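Local coordinates for 2S Albumin protein (Dolichos, PDB 6IX1) that is a seed albumin of the hemopexin type, a four-bladed beta-propeller that probably serves in storage and may bind small ligands, as relatives do, at residues F18-N22 with K23-V27; P107-N111 with T112-D116. One frame throughout, in Å; residues are numbered along the deposited sequence.

Both contacts are local turns in a four-bladed, hemopexin-type propeller, in which each antiparallel sheet forms one blade. Contact 1 comes first along the chain: 18-22 and 23-27 make the tight hairpin between strands 15-20 and 23-28, the two middle strands of the first blade. Contact 2 opens only after contact 1 has closed; 107-111 and 112-116 lie in the loop after helix 102-105, which leads out of the second blade and into strand 120-123 of the third. Their centres are 26 Å apart and their nearest atoms about 15 Å, without touching. One therefore shapes the inside of a blade, the other the passage between blades.

Contact 1: F18-N22 with K23-V27; sequences FFECN and KYVRV
Phe18 and Val25 face each other as a hydrogen-bonded pair in the hairpin of strands 15-20 and 23-28, whose local axes run antiparallel at 157°. Phe18 N gives a nearly straight bond to Val25 O (3.0 Å), and Val25 N returns one to Phe18 O. Phe19 and Tyr24 form the next, non-hydrogen-bonded pair. Glu20 and Lys23 close the ladder with two more bonds and bracket a type II' turn, with Cys21 at the first corner, its phi positive. On one side of the sheet the Phe19 and Tyr24 side chains lie alongside, pointing the same way; Phe19 CD1 rests 3.5 Å from Tyr24 CB, and the rings, with planes 29° apart, are slid until they barely overlap. On the other side Phe18 presents its ring edge to Val25 CG2, while its CD2 lies 4.1 Å from Val27 CG2; Trp216 meets the Phe18 ring edge-to-face. At the turn, Lys23 runs out beside Asn22 and bends at its last torsion (chi4 75°), which brings NZ to Asn22 OD1 at 2.8 Å, while Asn22 ND2 bonds to Glu59. Without the long amine, as with an alanine here, Asn22 OD1 would probably lose its ammonium partner and the amide would be held less firmly, chiefly by ND2 to Glu59. The hairpin thus joins a backbone ladder and largely apolar contacts along the strands with one side-chain hydrogen bond, Lys23 to Asn22, at the turn.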
loop_
_atom_site.group_PDB
_atom_site.type_symbol
_atom_site.label_atom_id
_atom_site.label_comp_id
_atom_site.label_asym_id
_atom_site.label_seq_id
_atom_site.Cartn_x
_atom_site.Cartn_y
_atom_site.Cartn_z
ATOM N N PHE A 18 6.941 -1.406 4.912
ATOM C CA PHE A 18 7.356 -1.423 3.513
ATOM C C PHE A 18 7.808 -2.816 3.137
ATOM O O PHE A 18 8.669 -3.357 3.826
ATOM C CB PHE A 18 8.506 -0.471 3.202
ATOM C CG PHE A 18 8.233 0.999 3.354
ATOM C CD1 PHE A 18 7.176 1.574 2.760
ATOM C CD2 PHE A 18 9.086 1.834 4.037
ATOM C CE1 PHE A 18 6.945 2.925 2.841
ATOM C CE2 PHE A 18 8.906 3.189 4.071
ATOM C CZ PHE A 18 7.811 3.744 3.474
ATOM N N PHE A 19 7.242 -3.327 2.039
ATOM C CA PHE A 19 7.624 -4.654 1.504
ATOM C C PHE A 19 8.449 -4.502 0.238
ATOM O O PHE A 19 8.127 -3.680 -0.644
ATOM C CB PHE A 19 6.351 -5.486 1.223
ATOM C CG PHE A 19 5.590 -5.686 2.501
ATOM C CD1 PHE A 19 5.899 -6.710 3.357
ATOM C CD2 PHE A 19 4.632 -4.796 2.862
ATOM C CE1 PHE A 19 5.262 -6.822 4.584
ATOM C CE2 PHE A 19 3.992 -4.921 4.088
ATOM C CZ PHE A 19 4.318 -5.930 4.934
ATOM N N GLU A 20 9.545 -5.259 0.179
ATOM C CA GLU A 20 10.529 -5.249 -0.913
ATOM C C GLU A 20 10.849 -6.713 -1.185
ATOM O O GLU A 20 11.550 -7.358 -0.403
ATOM C CB GLU A 20 11.741 -4.427 -0.528
ATOM C CG GLU A 20 11.349 -3.101 0.074
ATOM C CD GLU A 20 12.105 -2.752 1.354
ATOM O OE1 GLU A 20 12.747 -1.991 1.131
ATOM O OE2 GLU A 20 12.019 -3.376 2.507
ATOM N N CYS A 21 10.273 -7.226 -2.259
ATOM C CA CYS A 21 10.402 -8.629 -2.620
ATOM C C CYS A 21 9.866 -9.438 -1.440
ATOM O O CYS A 21 8.746 -9.246 -0.994
ATOM C CB CYS A 21 11.801 -9.006 -3.093
ATOM S SG CYS A 21 12.235 -7.984 -4.491
ATOM N N ASN A 22 10.669 -10.378 -0.999
ATOM C CA ASN A 22 10.333 -11.289 0.126
ATOM C C ASN A 22 10.704 -10.737 1.492
ATOM O O ASN A 22 10.602 -11.531 2.478
ATOM C CB ASN A 22 10.961 -12.674 -0.074
ATOM C CG ASN A 22 12.482 -12.622 -0.106
ATOM O OD1 ASN A 22 13.070 -11.566 -0.304
ATOM N ND2 ASN A 22 13.128 -13.769 -0.033
ATOM N N LYS A 23 11.009 -9.465 1.582
ATOM C CA LYS A 23 11.477 -8.880 2.847
ATOM C C LYS A 23 10.709 -7.631 3.183
ATOM O O LYS A 23 9.880 -7.140 2.384
ATOM C CB LYS A 23 12.958 -8.551 2.739
ATOM C CG LYS A 23 13.816 -9.805 2.517
ATOM C CD LYS A 23 15.288 -9.592 2.325
ATOM C CE LYS A 23 16.004 -10.837 1.806
ATOM N NZ LYS A 23 15.714 -11.035 0.361
ATOM N N TYR A 24 10.877 -7.122 4.380
ATOM C CA TYR A 24 10.186 -5.873 4.768
ATOM C C TYR A 24 10.993 -5.125 5.821
ATOM O O TYR A 24 11.938 -5.694 6.416
ATOM C CB TYR A 24 8.784 -6.186 5.308
ATOM C CG TYR A 24 8.752 -6.701 6.718
ATOM C CD1 TYR A 24 9.118 -7.964 7.038
ATOM C CD2 TYR A 24 8.397 -5.853 7.762
ATOM C CE1 TYR A 24 9.223 -8.368 8.374
ATOM C CE2 TYR A 24 8.425 -6.267 9.085
ATOM C CZ TYR A 24 8.794 -7.563 9.386
ATOM O OH TYR A 24 8.862 -7.978 10.673
ATOM N N VAL A 25 10.641 -3.864 6.037
ATOM C CA VAL A 25 11.067 -3.014 7.161
ATOM C C VAL A 25 9.845 -2.395 7.770
ATOM O O VAL A 25 8.775 -2.258 7.134
ATOM C CB VAL A 25 12.110 -1.947 6.823
ATOM C CG1 VAL A 25 13.452 -2.583 6.495
ATOM C CG2 VAL A 25 11.615 -1.005 5.790
ATOM N N ARG A 26 9.950 -2.015 9.019
ATOM C CA ARG A 26 8.976 -1.185 9.712
ATOM C C ARG A 26 9.712 0.113 10.041
ATOM O O ARG A 26 10.827 0.060 10.606
ATOM C CB ARG A 26 8.462 -1.862 10.973
ATOM C CG ARG A 26 7.476 -0.998 11.712
ATOM C CD ARG A 26 6.789 -1.848 12.777
ATOM N NE ARG A 26 7.758 -2.525 13.629
ATOM C CZ ARG A 26 8.251 -2.167 14.781
ATOM N NH1 ARG A 26 7.712 -1.251 15.476
ATOM N NH2 ARG A 26 9.218 -2.916 15.218
ATOM N N VAL A 27 9.175 1.265 9.688
ATOM C CA VAL A 27 9.806 2.573 9.825
ATOM C C VAL A 27 8.938 3.500 10.668
ATOM O O VAL A 27 7.676 3.484 10.477
ATOM C CB VAL A 27 10.042 3.137 8.384
ATOM C CG1 VAL A 27 10.524 4.588 8.439
ATOM C CG2 VAL A 27 11.035 2.303 7.579
#

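Contact 2: P107-N111 with T112-D116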
loop_
_atom_site.group_PDB
_atom_site.type_symbol
_atom_site.label_atom_id
_atom_site.label_comp_id
_atom_site.label_asym_id
_atom_site.label_seq_id
_atom_site.Cartn_x
_atom_site.Cartn_y
_atom_site.Cartn_z
ATOM N N PRO A 107 -15.746 -10.629 -4.476
ATOM C CA PRO A 107 -16.487 -10.992 -5.696
ATOM C C PRO A 107 -16.825 -9.846 -6.666
ATOM O O PRO A 107 -16.895 -10.111 -7.891
ATOM C CB PRO A 107 -17.744 -11.657 -5.125
ATOM C CG PRO A 107 -17.229 -12.358 -3.879
ATOM C CD PRO A 107 -16.242 -11.350 -3.309
ATOM N N VAL A 108 -16.976 -8.613 -6.169
ATOM C CA VAL A 108 -17.279 -7.482 -7.075
ATOM C C VAL A 108 -16.126 -7.240 -8.034
ATOM O O VAL A 108 -16.315 -6.568 -9.065
ATOM C CB VAL A 108 -17.553 -6.175 -6.332
ATOM C CG1 VAL A 108 -18.871 -6.245 -5.595
ATOM C CG2 VAL A 108 -16.392 -5.686 -5.495
ATOM N N LEU A 109 -14.955 -7.743 -7.692
ATOM C CA LEU A 109 -13.746 -7.546 -8.527
ATOM C C LEU A 109 -13.582 -8.681 -9.549
ATOM O O LEU A 109 -12.708 -8.568 -10.395
ATOM C CB LEU A 109 -12.477 -7.400 -7.632
ATOM C CG LEU A 109 -12.480 -6.237 -6.640
ATOM C CD1 LEU A 109 -11.113 -6.160 -5.926
ATOM C CD2 LEU A 109 -12.820 -4.960 -7.288
ATOM N N LYS A 110 -14.352 -9.750 -9.418
ATOM C CA LYS A 110 -14.249 -10.810 -10.433
ATOM C C LYS A 110 -14.530 -10.211 -11.807
ATOM O O LYS A 110 -15.422 -9.322 -11.943
ATOM C CB LYS A 110 -15.260 -11.923 -10.160
ATOM C CG LYS A 110 -15.066 -13.179 -10.996
ATOM C CD LYS A 110 -16.250 -14.147 -10.896
ATOM C CE LYS A 110 -15.933 -15.368 -11.748
ATOM N NZ LYS A 110 -17.075 -16.291 -11.901
ATOM N N ASN A 111 -13.760 -10.620 -12.797
ATOM C CA ASN A 111 -13.895 -10.155 -14.179
ATOM C C ASN A 111 -13.427 -8.742 -14.412
ATOM O O ASN A 111 -13.521 -8.337 -15.576
ATOM C CB ASN A 111 -15.296 -10.391 -14.717
ATOM C CG ASN A 111 -15.728 -11.840 -14.599
ATOM O OD1 ASN A 111 -14.951 -12.750 -14.877
ATOM N ND2 ASN A 111 -16.926 -12.045 -14.088
ATOM N N THR A 112 -12.973 -8.067 -13.379
ATOM C CA THR A 112 -12.450 -6.702 -13.505
ATOM C C THR A 112 -10.938 -6.683 -13.728
ATOM O O THR A 112 -10.266 -7.690 -13.555
ATOM C CB THR A 112 -12.817 -5.777 -12.349
ATOM O OG1 THR A 112 -11.934 -6.061 -11.257
ATOM C CG2 THR A 112 -14.265 -5.825 -12.017
ATOM N N VAL A 113 -10.389 -5.493 -13.978
ATOM C CA VAL A 113 -8.911 -5.344 -14.116
ATOM C C VAL A 113 -8.147 -5.767 -12.837
ATOM O O VAL A 113 -6.920 -6.074 -12.943
ATOM C CB VAL A 113 -8.523 -3.917 -14.480
ATOM C CG1 VAL A 113 -9.035 -3.571 -15.878
ATOM C CG2 VAL A 113 -8.909 -2.919 -13.395
ATOM N N PHE A 114 -8.795 -5.878 -11.720
ATOM C CA PHE A 114 -8.136 -6.185 -10.450
ATOM C C PHE A 114 -8.043 -7.683 -10.212
ATOM O O PHE A 114 -7.303 -8.095 -9.303
ATOM C CB PHE A 114 -8.895 -5.545 -9.293
ATOM C CG PHE A 114 -8.840 -4.038 -9.292
ATOM C CD1 PHE A 114 -7.682 -3.319 -9.202
ATOM C CD2 PHE A 114 -9.992 -3.324 -9.567
ATOM C CE1 PHE A 114 -7.674 -1.943 -9.292
ATOM C CE2 PHE A 114 -9.997 -1.956 -9.631
ATOM C CZ PHE A 114 -8.855 -1.282 -9.490
ATOM N N GLU A 115 -8.774 -8.506 -10.945
ATOM C CA GLU A 115 -8.872 -9.930 -10.520
ATOM C C GLU A 115 -7.514 -10.668 -10.582
ATOM O O GLU A 115 -7.318 -11.558 -9.805
ATOM C CB GLU A 115 -9.907 -10.666 -11.332
ATOM C CG GLU A 115 -9.600 -11.004 -12.740
ATOM C CD GLU A 115 -10.647 -11.929 -13.391
ATOM O OE1 GLU A 115 -11.611 -12.424 -12.648
ATOM O OE2 GLU A 115 -10.516 -12.114 -14.597
ATOM N N ASP A 116 -6.617 -10.306 -11.480
ATOM C CA ASP A 116 -5.339 -11.040 -11.609
ATOM C C ASP A 116 -4.225 -10.409 -10.777
ATOM O O ASP A 116 -3.125 -10.940 -10.766
ATOM C CB ASP A 116 -4.881 -11.105 -13.078
ATOM C CG ASP A 116 -5.828 -11.825 -14.006
ATOM O OD1 ASP A 116 -6.309 -12.830 -13.563
ATOM O OD2 ASP A 116 -6.000 -11.362 -15.151
HETATM O O HOH W 1 -12.522 -13.118 -15.775
#
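Two successive beta turns, sharing Thr112, shape the loop between helix 102-105 and strand 120-123: a type II turn from Leu109 to Thr112 and a type I turn from Thr112 to Glu115. Leu109 O accepts twice from Thr112, from OG1 at 2.8 Å and from N at 3.0 Å, both on the same face of the carbonyl plane. With chi1 at 79°, Thr112 OG1 sits between its own backbone N and carbonyl carbon, where it also receives Phe114 N at 3.2 Å. The Glu115 side chain reaches back across the first turn. Its OE1 takes Asn111 N at 2.8 Å, the donor standing well above the carboxylate plane, while a water bridges OE2 to Asn111 OD1. The Asn111 amide and this carboxylate are turned 66° apart. On the buried side, Leu109 CD2 touches Phe114 CD2 at 4.0 Å, the two side chains meeting at a slant against Leu132 of strand 129-134. Val113 CG2 lies over the centre of the Phe114 ring. Acceptance by Thr112 OG1 from the amide two residues on defines an ST turn at the start of the second beta turn; the bond to Leu109 O ties it to the first, here within a connection between propeller blades.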